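Local coordinates for protein beta-gamma-crystallin (Geodia cydonium, PDB 4IAU) that binds calcium through a beta-gamma-crystallin Greek key domain, its wider biological role remaining unknown, at residues W123-Y129 / L156-E162. Residues are numbered along the deposited sequence; the frame is centred on the assembly and turned at random.
Sequences WRLYEQY and LKSMERE
Both faces of the Trp123 indole are clasped by one neighbouring strand: methyl CE of Met159, a selenomethionine, lies 3.5 Å above one, CB of Arg161 3.6 Å above the other. Met159, its CG anti to N (chi1 -174°) and its chain extended beyond, sets CE over the five-membered ring, the two side chains crossing near a right angle. Alternate residues of a paired strand thus grip an aromatic ring from both sides. With Trp123 cut back to an alanine, the Met159 methyl and Arg161 CB would probably lose the surface they pack on, a gap opening between them. On the same sheet face, Leu156 CD1 meets Leu125 CB. Strands 123-126 and 158-161 run antiparallel in a Greek key beta-gamma-crystallin domain, and a classic beta bulge closes their pairing: Lys157 and Ser158 both face Tyr126, whose O takes a nearly straight bond from Lys157 N (2.9 Å, 176°) and a weak one from Ser158 N. From the bulge, Ser158 OG donates to Gln128 O at 2.7 Å, and the Lys157 aliphatic chain covers the Tyr129 ring. At the other end Glu162 OE2, also paired with Arg137, reaches the guanidinium edge of Arg124, whose NE bonds to Ser135 OG, in a long salt bridge (3.5 Å to NH1).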
loop_
_atom_site.group_PDB
_atom_site.type_symbol
_atom_site.label_atom_id
_atom_site.label_comp_id
_atom_site.label_asym_id
_atom_site.label_seq_id
_atom_site.Cartn_x
_atom_site.Cartn_y
_atom_site.Cartn_z
ATOM N N TRP A 123 -6.479 15.943 -2.906
ATOM C CA TRP A 123 -7.742 15.226 -2.734
ATOM C C TRP A 123 -8.503 15.801 -1.550
ATOM O O TRP A 123 -7.905 16.262 -0.578
ATOM C CB TRP A 123 -7.441 13.746 -2.467
ATOM C CG TRP A 123 -6.650 13.042 -3.523
ATOM C CD1 TRP A 123 -5.292 13.142 -3.749
ATOM C CD2 TRP A 123 -7.164 12.149 -4.510
ATOM N NE1 TRP A 123 -4.943 12.361 -4.811
ATOM C CE2 TRP A 123 -6.066 11.718 -5.288
ATOM C CE3 TRP A 123 -8.434 11.660 -4.789
ATOM C CZ2 TRP A 123 -6.197 10.816 -6.331
ATOM C CZ3 TRP A 123 -8.562 10.741 -5.820
ATOM C CH2 TRP A 123 -7.449 10.320 -6.577
ATOM N N ARG A 124 -9.814 15.674 -1.619
ATOM C CA ARG A 124 -10.690 15.979 -0.485
ATOM C C ARG A 124 -11.331 14.673 -0.037
ATOM O O ARG A 124 -11.842 13.893 -0.824
ATOM C CB ARG A 124 -11.796 16.985 -0.878
ATOM C CG ARG A 124 -11.256 18.343 -1.186
ATOM C CD ARG A 124 -12.323 19.409 -1.088
ATOM N NE ARG A 124 -12.320 19.708 0.375
ATOM C CZ ARG A 124 -11.513 20.526 1.042
ATOM N NH1 ARG A 124 -10.551 21.252 0.451
ATOM N NH2 ARG A 124 -11.687 20.618 2.360
ATOM N N LEU A 125 -11.256 14.442 1.274
ATOM C CA LEU A 125 -11.650 13.195 1.903
ATOM C C LEU A 125 -12.914 13.432 2.738
ATOM O O LEU A 125 -12.926 14.331 3.594
ATOM C CB LEU A 125 -10.548 12.691 2.829
ATOM C CG LEU A 125 -9.358 12.033 2.083
ATOM C CD1 LEU A 125 -8.566 12.985 1.228
ATOM C CD2 LEU A 125 -8.467 11.367 3.114
ATOM N N TYR A 126 -13.902 12.569 2.542
ATOM C CA TYR A 126 -15.238 12.690 3.124
ATOM C C TYR A 126 -15.633 11.444 3.869
ATOM O O TYR A 126 -15.282 10.313 3.486
ATOM C CB TYR A 126 -16.267 12.917 2.008
ATOM C CG TYR A 126 -16.080 14.116 1.171
ATOM C CD1 TYR A 126 -15.205 14.077 0.086
ATOM C CD2 TYR A 126 -16.807 15.302 1.379
ATOM C CE1 TYR A 126 -15.046 15.205 -0.717
ATOM C CE2 TYR A 126 -16.650 16.418 0.581
ATOM C CZ TYR A 126 -15.759 16.361 -0.470
ATOM O OH TYR A 126 -15.557 17.412 -1.314
ATOM N N GLU A 127 -16.418 11.603 4.939
ATOM C CA GLU A 127 -16.935 10.522 5.766
ATOM C C GLU A 127 -18.407 10.212 5.380
ATOM O O GLU A 127 -19.092 9.523 6.101
ATOM C CB GLU A 127 -16.794 10.838 7.208
ATOM C CG GLU A 127 -15.348 10.879 7.678
ATOM C CD GLU A 127 -15.244 11.006 9.204
ATOM O OE1 GLU A 127 -16.260 10.981 9.916
ATOM O OE2 GLU A 127 -14.115 11.187 9.669
ATOM N N GLN A 128 -18.844 10.714 4.235
ATOM C CA GLN A 128 -20.105 10.333 3.605
ATOM C C GLN A 128 -19.854 10.017 2.166
ATOM O O GLN A 128 -18.843 10.479 1.604
ATOM C CB GLN A 128 -21.109 11.500 3.730
ATOM C CG GLN A 128 -21.550 11.770 5.129
ATOM C CD GLN A 128 -22.465 12.961 5.223
ATOM O OE1 GLN A 128 -23.546 12.988 4.584
ATOM N NE2 GLN A 128 -22.018 13.908 6.032
ATOM N N TYR A 129 -20.722 9.242 1.537
ATOM C CA TYR A 129 -20.591 8.961 0.124
ATOM C C TYR A 129 -20.822 10.232 -0.688
ATOM O O TYR A 129 -21.482 11.211 -0.275
ATOM C CB TYR A 129 -21.590 7.878 -0.275
ATOM C CG TYR A 129 -21.393 6.562 0.403
ATOM C CD1 TYR A 129 -20.149 5.927 0.369
ATOM C CD2 TYR A 129 -22.439 5.939 1.051
ATOM C CE1 TYR A 129 -19.963 4.701 0.991
ATOM C CE2 TYR A 129 -22.247 4.716 1.650
ATOM C CZ TYR A 129 -21.008 4.111 1.642
ATOM O OH TYR A 129 -20.814 2.849 2.189
ATOM N N LEU A 156 -13.791 6.683 6.042
ATOM C CA LEU A 156 -13.649 7.308 4.735
ATOM C C LEU A 156 -14.608 6.673 3.744
ATOM O O LEU A 156 -14.494 5.452 3.500
ATOM C CB LEU A 156 -12.213 7.190 4.260
ATOM C CG LEU A 156 -11.891 7.821 2.903
ATOM C CD1 LEU A 156 -12.047 9.338 2.970
ATOM C CD2 LEU A 156 -10.492 7.456 2.460
ATOM N N LYS A 157 -15.468 7.451 3.125
ATOM C CA LYS A 157 -16.486 6.970 2.219
ATOM C C LYS A 157 -16.409 7.533 0.827
ATOM O O LYS A 157 -16.943 6.897 -0.116
ATOM C CB LYS A 157 -17.882 7.185 2.809
ATOM C CG LYS A 157 -18.254 6.141 3.831
ATOM C CD LYS A 157 -19.704 6.367 4.337
ATOM C CE LYS A 157 -20.182 5.224 5.215
ATOM N NZ LYS A 157 -19.363 5.011 6.442
ATOM N N SER A 158 -15.814 8.685 0.590
ATOM C CA SER A 158 -15.606 9.192 -0.732
ATOM C C SER A 158 -14.378 10.084 -0.735
ATOM O O SER A 158 -13.981 10.609 0.328
ATOM C CB SER A 158 -16.820 9.903 -1.311
ATOM O OG SER A 158 -17.244 11.007 -0.550
HETATM N N MSE A 159 -13.755 10.233 -1.905
HETATM C CA MSE A 159 -12.494 10.947 -2.030
HETATM C C MSE A 159 -12.455 11.552 -3.409
HETATM O O MSE A 159 -12.493 10.847 -4.392
HETATM C CB MSE A 159 -11.335 9.998 -1.698
HETATM C CG MSE A 159 -9.973 10.630 -1.637
HETATM SE SE MSE A 159 -8.742 9.382 -0.807
HETATM C CE MSE A 159 -7.118 10.039 -1.556
ATOM N N GLU A 160 -12.399 12.904 -3.462
ATOM C CA GLU A 160 -12.526 13.649 -4.692
ATOM C C GLU A 160 -11.155 14.214 -5.061
ATOM O O GLU A 160 -10.472 14.825 -4.225
ATOM C CB GLU A 160 -13.563 14.792 -4.523
ATOM C CG GLU A 160 -13.861 15.421 -5.858
ATOM C CD GLU A 160 -15.193 16.082 -6.016
ATOM O OE1 GLU A 160 -15.438 16.849 -5.079
ATOM O OE2 GLU A 160 -15.953 15.855 -6.996
ATOM N N ARG A 161 -10.738 14.033 -6.303
ATOM C CA ARG A 161 -9.488 14.595 -6.777
ATOM C C ARG A 161 -9.748 16.005 -7.249
ATOM O O ARG A 161 -10.631 16.233 -8.068
ATOM C CB ARG A 161 -8.913 13.710 -7.885
ATOM C CG ARG A 161 -7.504 14.141 -8.263
ATOM C CD ARG A 161 -6.919 13.178 -9.209
ATOM N NE ARG A 161 -5.572 13.541 -9.538
ATOM C CZ ARG A 161 -4.570 12.709 -9.857
ATOM N NH1 ARG A 161 -4.812 11.407 -9.923
ATOM N NH2 ARG A 161 -3.447 13.359 -10.033
ATOM N N GLU A 162 -8.965 16.932 -6.767
ATOM C CA GLU A 162 -9.088 18.344 -7.151
ATOM C C GLU A 162 -8.354 18.539 -8.437
ATOM O O GLU A 162 -7.502 17.791 -8.972
ATOM C CB GLU A 162 -8.524 19.246 -6.047
ATOM C CG GLU A 162 -9.106 19.154 -4.666
ATOM C CD GLU A 162 -8.658 20.225 -3.691
ATOM O OE1 GLU A 162 -7.488 20.663 -3.743
ATOM O OE2 GLU A 162 -9.461 20.676 -2.834
HETATM O O HOH W 1 -18.355 7.212 7.592
#